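Nitroreductase (Bacteroides fragilis NCTC 9343, PDB 3EK3) binds flavin mononucleotide as a two-chain flavoprotein of the nitroreductase family and probably acts as an NAD(P)H-linked oxidoreductase on nitrogenous compounds. Local coordinates at residues N119-A124 with I129-I134; R22-A27 with A53-V58. All blocks are in the same frame, centred on the assembly; numbering follows the deposited sequence.

Contact 1. Residues N119-A124 with I129-I134. With FMN (flavin mononucleotide), chain B.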
ATOM      1  N   ASN A 119       3.066   3.999   4.628  1.00 13.43           N
ATOM      2  CA  ASN A 119       3.149   4.790   5.875  1.00 12.05           C
ATOM      3  C   ASN A 119       4.597   5.059   6.321  1.00 11.19           C
ATOM      4  O   ASN A 119       4.949   6.162   6.720  1.00 11.34           O
ATOM      5  CB  ASN A 119       2.365   4.085   7.008  1.00 14.32           C
ATOM      6  CG  ASN A 119       0.882   4.331   6.920  1.00 13.41           C
ATOM      7  OD1 ASN A 119       0.401   4.980   5.974  1.00 11.26           O
ATOM      8  ND2 ASN A 119       0.133   3.830   7.920  1.00 10.05           N
HETATM    9  N   MSE A 120       5.412   4.022   6.286  1.00 12.85           N
HETATM   10  CA  MSE A 120       6.807   4.103   6.691  1.00 11.23           C
HETATM   11  C   MSE A 120       7.588   5.083   5.820  1.00 10.84           C
HETATM   12  O   MSE A 120       8.325   5.928   6.350  1.00 10.64           O
HETATM   13  CB  MSE A 120       7.439   2.711   6.619  1.00 11.65           C
HETATM   14  CG  MSE A 120       6.982   1.809   7.711  1.00 13.40           C
HETATM   15 SE   MSE A 120       8.146   0.214   7.786  0.75 12.26          SE
HETATM   16  CE  MSE A 120       6.962  -0.922   8.822  1.00 17.96           C
ATOM     17  N   PHE A 121       7.385   5.016   4.498  1.00 11.07           N
ATOM     18  CA  PHE A 121       8.008   5.973   3.552  1.00 10.81           C
ATOM     19  C   PHE A 121       7.663   7.409   3.923  1.00  9.41           C
ATOM     20  O   PHE A 121       8.514   8.302   3.973  1.00 12.64           O
ATOM     21  CB  PHE A 121       7.552   5.776   2.114  1.00 10.33           C
ATOM     22  CG  PHE A 121       8.007   4.470   1.450  1.00  9.70           C
ATOM     23  CD1 PHE A 121       9.193   3.791   1.810  1.00  7.38           C
ATOM     24  CD2 PHE A 121       7.273   3.982   0.379  1.00  9.95           C
ATOM     25  CE1 PHE A 121       9.572   2.603   1.132  1.00 14.22           C
ATOM     26  CE2 PHE A 121       7.652   2.818  -0.315  1.00 12.14           C
ATOM     27  CZ  PHE A 121       8.812   2.133   0.076  1.00 13.42           C
ATOM     28  N   LEU A 122       6.365   7.622   4.157  1.00 10.95           N
ATOM     29  CA  LEU A 122       5.866   8.955   4.474  1.00  8.78           C
ATOM     30  C   LEU A 122       6.340   9.444   5.843  1.00  9.83           C
ATOM     31  O   LEU A 122       6.779  10.586   6.001  1.00  9.46           O
ATOM     32  CB  LEU A 122       4.341   8.968   4.352  1.00 11.15           C
ATOM     33  CG  LEU A 122       3.799   8.739   2.935  1.00 11.11           C
ATOM     34  CD1 LEU A 122       2.243   8.646   2.916  1.00  9.22           C
ATOM     35  CD2 LEU A 122       4.288   9.793   1.925  1.00  9.14           C
ATOM     36  N   ALA A 123       6.296   8.554   6.824  1.00 11.80           N
ATOM     37  CA  ALA A 123       6.868   8.828   8.132  1.00  9.70           C
ATOM     38  C   ALA A 123       8.356   9.220   7.972  1.00 13.11           C
ATOM     39  O   ALA A 123       8.813  10.200   8.546  1.00 12.27           O
ATOM     40  CB  ALA A 123       6.712   7.609   9.019  1.00  9.37           C
ATOM     41  N   ALA A 124       9.104   8.425   7.215  1.00 12.79           N
ATOM     42  CA  ALA A 124      10.533   8.681   7.010  1.00 12.63           C
ATOM     43  C   ALA A 124      10.736  10.031   6.353  1.00 10.67           C
ATOM     44  O   ALA A 124      11.545  10.832   6.807  1.00 11.42           O
ATOM     45  CB  ALA A 124      11.150   7.588   6.175  1.00 12.47           C
ATOM     46  N   ILE A 129      14.372  11.492   6.518  1.00 11.69           N
ATOM     47  CA  ILE A 129      14.984  10.190   6.303  0.50 12.17           C
ATOM     48  C   ILE A 129      14.575   9.652   4.933  1.00 12.65           C
ATOM     49  O   ILE A 129      13.382   9.546   4.632  1.00 12.44           O
ATOM     50  CB  ILE A 129      14.564   9.237   7.441  0.50 11.02           C
ATOM     51  CG1 ILE A 129      15.312   9.612   8.722  0.50 10.90           C
ATOM     52  CG2 ILE A 129      14.795   7.761   7.044  0.50  6.66           C
ATOM     53  CD1 ILE A 129      14.758   8.975   9.989  0.50 10.16           C
ATOM     54  N   ALA A 130      15.570   9.365   4.095  1.00 12.08           N
ATOM     55  CA  ALA A 130      15.348   8.802   2.764  1.00 12.89           C
ATOM     56  C   ALA A 130      14.912   7.364   2.887  1.00 10.67           C
ATOM     57  O   ALA A 130      15.238   6.677   3.861  1.00 10.41           O
ATOM     58  CB  ALA A 130      16.647   8.874   1.910  1.00  9.48           C
ATOM     59  N   SER A 131      14.223   6.900   1.849  1.00 10.25           N
ATOM     60  CA  SER A 131      13.735   5.524   1.801  1.00 11.22           C
ATOM     61  C   SER A 131      13.618   5.029   0.378  1.00 12.69           C
ATOM     62  O   SER A 131      13.725   5.801  -0.585  1.00 12.04           O
ATOM     63  CB  SER A 131      12.382   5.427   2.507  1.00 12.21           C
ATOM     64  OG  SER A 131      11.401   6.216   1.825  1.00 12.80           O
ATOM     65  N   CYS A 132      13.478   3.721   0.257  1.00 10.58           N
ATOM     66  CA  CYS A 132      13.194   3.052  -1.018  1.00 12.26           C
ATOM     67  C   CYS A 132      12.562   1.692  -0.794  1.00 13.80           C
ATOM     68  O   CYS A 132      12.954   0.985   0.133  1.00 13.15           O
ATOM     69  CB  CYS A 132      14.499   2.876  -1.808  1.00 11.88           C
ATOM     70  SG  CYS A 132      14.359   2.460  -3.566  1.00 10.77           S
ATOM     71  N   TRP A 133      11.624   1.308  -1.671  1.00 11.34           N
ATOM     72  CA  TRP A 133      11.108  -0.048  -1.731  1.00 11.55           C
ATOM     73  C   TRP A 133      12.221  -0.929  -2.253  1.00  9.96           C
ATOM     74  O   TRP A 133      12.763  -0.675  -3.315  1.00  9.90           O
ATOM     75  CB  TRP A 133       9.911  -0.145  -2.701  1.00 12.29           C
ATOM     76  CG  TRP A 133       9.171  -1.429  -2.616  1.00 10.96           C
ATOM     77  CD1 TRP A 133       9.621  -2.666  -2.963  1.00 12.81           C
ATOM     78  CD2 TRP A 133       7.812  -1.603  -2.192  1.00  9.95           C
ATOM     79  NE1 TRP A 133       8.647  -3.598  -2.748  1.00 10.50           N
ATOM     80  CE2 TRP A 133       7.513  -2.976  -2.287  1.00  8.93           C
ATOM     81  CE3 TRP A 133       6.816  -0.722  -1.758  1.00 11.33           C
ATOM     82  CZ2 TRP A 133       6.278  -3.490  -1.920  1.00 11.46           C
ATOM     83  CZ3 TRP A 133       5.590  -1.220  -1.406  1.00 11.43           C
ATOM     84  CH2 TRP A 133       5.315  -2.603  -1.513  1.00 10.66           C
ATOM     85  N   ILE A 134      12.532  -1.986  -1.516  1.00 10.82           N
ATOM     86  CA  ILE A 134      13.446  -3.026  -1.947  1.00  8.88           C
ATOM     87  C   ILE A 134      12.632  -4.318  -2.116  1.00  9.65           C
ATOM     88  O   ILE A 134      12.117  -4.847  -1.129  1.00 11.38           O
ATOM     89  CB  ILE A 134      14.587  -3.190  -0.904  1.00  9.27           C
ATOM     90  CG1 ILE A 134      15.178  -1.795  -0.532  1.00 10.79           C
ATOM     91  CG2 ILE A 134      15.625  -4.148  -1.408  1.00 10.32           C
ATOM     92  CD1 ILE A 134      15.771  -1.026  -1.748  1.00 11.93           C
TER
HETATM   93  N1  FMN B 200      12.945   0.541  -6.336  1.00 14.89           N
HETATM   94  C2  FMN B 200      14.147  -0.125  -6.273  1.00 14.60           C
HETATM   95  O2  FMN B 200      15.211   0.496  -6.359  1.00 17.51           O
HETATM   96  N3  FMN B 200      14.209  -1.496  -6.152  1.00 17.75           N
HETATM   97  C4  FMN B 200      13.065  -2.216  -6.096  1.00 18.47           C
HETATM   98  O4  FMN B 200      13.165  -3.410  -5.767  1.00 13.78           O
HETATM   99  C4A FMN B 200      11.836  -1.543  -6.142  1.00 15.66           C
HETATM  100  N5  FMN B 200      10.667  -2.254  -6.065  1.00 16.92           N
HETATM  101  C5A FMN B 200       9.437  -1.626  -6.074  1.00 13.06           C
HETATM  102  C6  FMN B 200       8.275  -2.389  -5.954  1.00 14.54           C
HETATM  103  C7  FMN B 200       7.023  -1.779  -5.922  1.00 15.44           C
HETATM  104  C7M FMN B 200       5.769  -2.585  -5.584  1.00 14.23           C
HETATM  105  C8  FMN B 200       6.953  -0.381  -5.974  1.00 18.56           C
HETATM  106  C8M FMN B 200       5.702   0.306  -5.479  1.00 15.19           C
HETATM  107  C9  FMN B 200       8.122   0.378  -6.090  1.00 14.46           C
HETATM  108  C9A FMN B 200       9.373  -0.229  -6.136  1.00 13.84           C
HETATM  109  N10 FMN B 200      10.565   0.505  -6.267  1.00 12.98           N
HETATM  110  C10 FMN B 200      11.776  -0.146  -6.224  1.00 12.90           C
HETATM  111  C1' FMN B 200      10.545   2.012  -6.329  1.00 15.41           C
HETATM  112  C2' FMN B 200      10.024   2.485  -7.692  1.00 12.86           C
HETATM  113  O2' FMN B 200      11.020   2.303  -8.683  1.00 15.19           O
HETATM  114  C3' FMN B 200       9.706   3.965  -7.572  1.00 12.56           C
HETATM  115  O3' FMN B 200       8.584   4.100  -6.729  1.00 13.29           O
HETATM  116  C4' FMN B 200       9.355   4.607  -8.929  1.00 13.72           C
HETATM  117  O4' FMN B 200      10.500   4.643  -9.771  1.00 15.46           O
HETATM  118  C5' FMN B 200       8.821   6.025  -8.739  1.00 17.28           C
HETATM  119  O5' FMN B 200       9.819   6.851  -8.154  1.00 16.62           O
HETATM  120  P   FMN B 200       9.572   7.655  -6.769  1.00 16.01           P
HETATM  121  O1P FMN B 200       8.298   8.395  -6.898  1.00 16.69           O
HETATM  122  O2P FMN B 200      10.825   8.502  -6.479  1.00 16.94           O
HETATM  123  O3P FMN B 200       9.335   6.649  -5.671  1.00 16.75           O
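F121 reaches from the helix across the strand backbone, its ring following S131, C132 and W133 in turn. F121 CD1 lies 3.3 Å from S131 OG, F121 CE1 meets the carbonyl carbon of C132, and F121 CZ ends 3.4 Å from W133 N. The F121 and W133 side chains cross at about a right angle; F121 CE2 comes to the edge of the indole, 3.9 Å from W133 CE3. With CG anti to the backbone N (chi1 -169°), W133 turns one indole face to the flavin: FMN C7 sits 3.7 Å above the centre of the indole plane. W133 O is 3.1 Å from FMN C4A, and C132 SG is 3.5 Å from FMN O2. Helix 109-126 backs strand 130-134 of the nitroreductase fold; over residues 119-124 and 130-134 the axes come within 7.9 Å and run nearly antiparallel, at 162°. Where the chain returns from helix to strand, I129 N donates to A124 O (2.9 Å), while A124 CB packs on I129 CG2. Farther out, N135 OD1 hydrogen-bonds W133 NE1, a bond that would restrict rotation of the indole, which also packs on M111 of the second subunit. V165 and R14 touch F121, while L167 packs against A124 and S131.

Contact 2. Residues R22-A27 with A53-V58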
ATOM      1  N   ARG A  22      26.557   6.827   5.267  1.00 14.35           N
ATOM      2  CA  ARG A  22      26.816   5.753   6.223  1.00 16.79           C
ATOM      3  C   ARG A  22      26.138   5.941   7.588  1.00 16.67           C
ATOM      4  O   ARG A  22      26.003   4.986   8.325  1.00 16.12           O
ATOM      5  CB  ARG A  22      28.324   5.539   6.409  1.00 16.56           C
ATOM      6  CG  ARG A  22      28.994   4.894   5.194  1.00 21.17           C
ATOM      7  CD  ARG A  22      30.519   4.846   5.266  1.00 23.91           C
ATOM      8  NE  ARG A  22      31.173   6.046   4.736  1.00 33.29           N
ATOM      9  N   LYS A  23      25.721   7.155   7.943  1.00 17.34           N
ATOM     10  CA  LYS A  23      25.208   7.382   9.298  1.00 15.87           C
ATOM     11  C   LYS A  23      23.870   6.654   9.509  1.00 14.86           C
ATOM     12  O   LYS A  23      22.920   6.797   8.729  1.00 14.96           O
ATOM     13  CB  LYS A  23      25.063   8.883   9.623  1.00 16.00           C
ATOM     14  CG  LYS A  23      24.814   9.124  11.085  1.00 20.81           C
ATOM     15  N   GLN A  24      23.822   5.878  10.577  1.00 13.74           N
ATOM     16  CA  GLN A  24      22.609   5.210  10.991  1.00 13.11           C
ATOM     17  C   GLN A  24      21.585   6.230  11.440  1.00 14.99           C
ATOM     18  O   GLN A  24      21.937   7.310  11.913  1.00 14.91           O
ATOM     19  CB  GLN A  24      22.918   4.196  12.090  1.00 12.13           C
ATOM     20  CG  GLN A  24      21.772   3.372  12.577  1.00 15.33           C
ATOM     21  CD  GLN A  24      21.164   2.543  11.489  1.00 12.46           C
ATOM     22  OE1 GLN A  24      20.361   3.035  10.709  1.00 16.67           O
ATOM     23  NE2 GLN A  24      21.574   1.283  11.397  1.00 15.25           N
ATOM     24  N   ILE A  25      20.317   5.907  11.243  1.00 15.20           N
ATOM     25  CA  ILE A  25      19.252   6.785  11.668  1.00 17.17           C
ATOM     26  C   ILE A  25      19.065   6.645  13.184  1.00 17.90           C
ATOM     27  O   ILE A  25      19.421   5.645  13.770  1.00 16.96           O
ATOM     28  CB  ILE A  25      17.905   6.514  10.920  1.00 18.72           C
ATOM     29  CG1 ILE A  25      17.320   5.141  11.263  1.00 17.93           C
ATOM     30  CG2 ILE A  25      18.046   6.667   9.392  1.00 15.07           C
ATOM     31  CD1 ILE A  25      15.878   5.015  10.765  1.00 20.12           C
ATOM     32  N   PRO A  26      18.500   7.663  13.825  1.00 16.26           N
ATOM     33  CA  PRO A  26      18.268   7.632  15.256  1.00 17.27           C
ATOM     34  C   PRO A  26      17.194   6.639  15.681  1.00 17.20           C
ATOM     35  O   PRO A  26      16.196   6.466  14.989  1.00 14.03           O
ATOM     36  CB  PRO A  26      17.804   9.067  15.559  1.00 17.09           C
ATOM     37  CG  PRO A  26      18.169   9.862  14.349  1.00 17.75           C
ATOM     38  CD  PRO A  26      18.038   8.920  13.231  1.00 17.54           C
ATOM     39  N   ALA A  27      17.384   6.040  16.848  1.00 15.74           N
ATOM     40  CA  ALA A  27      16.451   5.047  17.376  1.00 17.51           C
ATOM     41  C   ALA A  27      15.026   5.590  17.476  1.00 17.61           C
ATOM     42  O   ALA A  27      14.083   4.848  17.194  1.00 17.49           O
ATOM     43  CB  ALA A  27      16.914   4.586  18.740  1.00 18.46           C
ATOM     44  N   ALA A  53      13.195  -4.980  11.478  1.00 11.69           N
ATOM     45  CA  ALA A  53      14.096  -3.891  11.173  1.00 11.06           C
ATOM     46  C   ALA A  53      15.529  -4.347  11.404  1.00 11.25           C
ATOM     47  O   ALA A  53      15.939  -4.586  12.533  1.00 12.53           O
ATOM     48  CB  ALA A  53      13.773  -2.650  12.019  1.00 11.04           C
ATOM     49  N   VAL A  54      16.293  -4.481  10.328  1.00 11.79           N
ATOM     50  CA  VAL A  54      17.668  -4.926  10.415  1.00  9.70           C
ATOM     51  C   VAL A  54      18.590  -3.716  10.275  1.00 13.20           C
ATOM     52  O   VAL A  54      18.631  -3.089   9.222  1.00 11.47           O
ATOM     53  CB  VAL A  54      18.011  -5.963   9.334  1.00 11.25           C
ATOM     54  CG1 VAL A  54      19.470  -6.482   9.496  1.00 10.06           C
ATOM     55  CG2 VAL A  54      17.020  -7.119   9.395  1.00 10.79           C
ATOM     56  N   CYS A  55      19.323  -3.418  11.352  1.00 12.86           N
ATOM     57  CA  CYS A  55      20.153  -2.235  11.452  1.00 13.22           C
ATOM     58  C   CYS A  55      21.642  -2.554  11.482  1.00 14.18           C
ATOM     59  O   CYS A  55      22.448  -1.695  11.737  1.00 15.93           O
ATOM     60  CB  CYS A  55      19.783  -1.511  12.725  1.00 12.32           C
ATOM     61  SG  CYS A  55      18.056  -1.045  12.795  1.00 17.11           S
ATOM     62  N   ASN A  56      21.996  -3.791  11.192  1.00 12.44           N
ATOM     63  CA  ASN A  56      23.357  -4.248  11.372  1.00 12.24           C
ATOM     64  C   ASN A  56      23.980  -4.456   9.990  1.00 11.85           C
ATOM     65  O   ASN A  56      23.508  -5.264   9.201  1.00 12.28           O
ATOM     66  CB  ASN A  56      23.291  -5.551  12.165  1.00 11.25           C
ATOM     67  CG  ASN A  56      24.644  -6.070  12.555  1.00 14.32           C
ATOM     68  OD1 ASN A  56      25.462  -6.382  11.707  1.00 12.47           O
ATOM     69  ND2 ASN A  56      24.888  -6.150  13.853  1.00 13.00           N
ATOM     70  N   THR A  57      25.027  -3.703   9.691  1.00 15.07           N
ATOM     71  CA  THR A  57      25.641  -3.735   8.368  1.00 15.49           C
ATOM     72  C   THR A  57      26.143  -5.096   7.987  1.00 12.84           C
ATOM     73  O   THR A  57      25.936  -5.510   6.845  1.00 13.64           O
ATOM     74  CB  THR A  57      26.758  -2.704   8.261  1.00 19.71           C
ATOM     75  OG1 THR A  57      26.167  -1.407   8.383  1.00 30.66           O
ATOM     76  CG2 THR A  57      27.465  -2.778   6.920  1.00 19.01           C
ATOM     77  N   VAL A  58      26.740  -5.824   8.933  1.00 11.13           N
ATOM     78  CA  VAL A  58      27.242  -7.178   8.640  1.00 10.48           C
ATOM     79  C   VAL A  58      26.107  -8.087   8.218  1.00 11.61           C
ATOM     80  O   VAL A  58      26.222  -8.813   7.239  1.00 11.43           O
ATOM     81  CB  VAL A  58      27.978  -7.830   9.844  1.00 10.25           C
ATOM     82  CG1 VAL A  58      28.304  -9.285   9.533  1.00 11.04           C
ATOM     83  CG2 VAL A  58      29.240  -7.078  10.186  1.00 10.44           C
TER
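The loop between helices 6-13 and 27-38 passes the end of strand 50-54, an outermost strand of this chain's antiparallel sheet, just where the chain turns into helix 57-72. The meeting is small, burying 80 Å² in all, and rests on Q24 and C55, whose CA atoms are 7.9 Å apart. Q24 extends CG anti to its backbone N (chi1 -177°) and then bends at chi2 (61°), a shape that carries the amide back beside its own chain. From there Q24 OE1 accepts I25 N at 2.9 Å in the carbonyl plane, on a lone pair, with an N-H...O angle of 148°. The nitrogen of the same amide faces the other segment: Q24 NE2 lies 3.1 Å from C55 O and 3.6 Å from C55 CB. T96 OG1 also hydrogen-bonds Q24 OE1, and NE2 donates to P95 O, just before the adjoining strand 96-102. C55 packs on T96 and on L30 of helix 27-38. N56, the N-cap of helix 57-72, donates through ND2 to E190 O of the second subunit. Bonds at both OE1 and NE2 should restrict rotation of the Q24 amide, so the loop is held mainly through P95 and T96, with C55 adding a small contact.

Contact 2 precedes contact 1 along the chain, the two being in series with centres about 14 Å apart. They reach the same four-stranded sheet at its outermost strands within this chain, 50-54 in contact 2 and 130-134 in contact 1, with strands 96-102 and 160-168 between. A direct bridge exists too: I129 CD1 packs 4.1 Å from I25 CG2. Helix 27-38 is shared as well, touching A124 through I33 and C55 through L30. Contact 1 is buried and borders the flavin, whereas contact 2 lies at the surface, away from the annotated sites. Both meet the second subunit, and A53 and V54 pair in a parallel ladder with one of its strands, so the sheet runs on across the subunit interface.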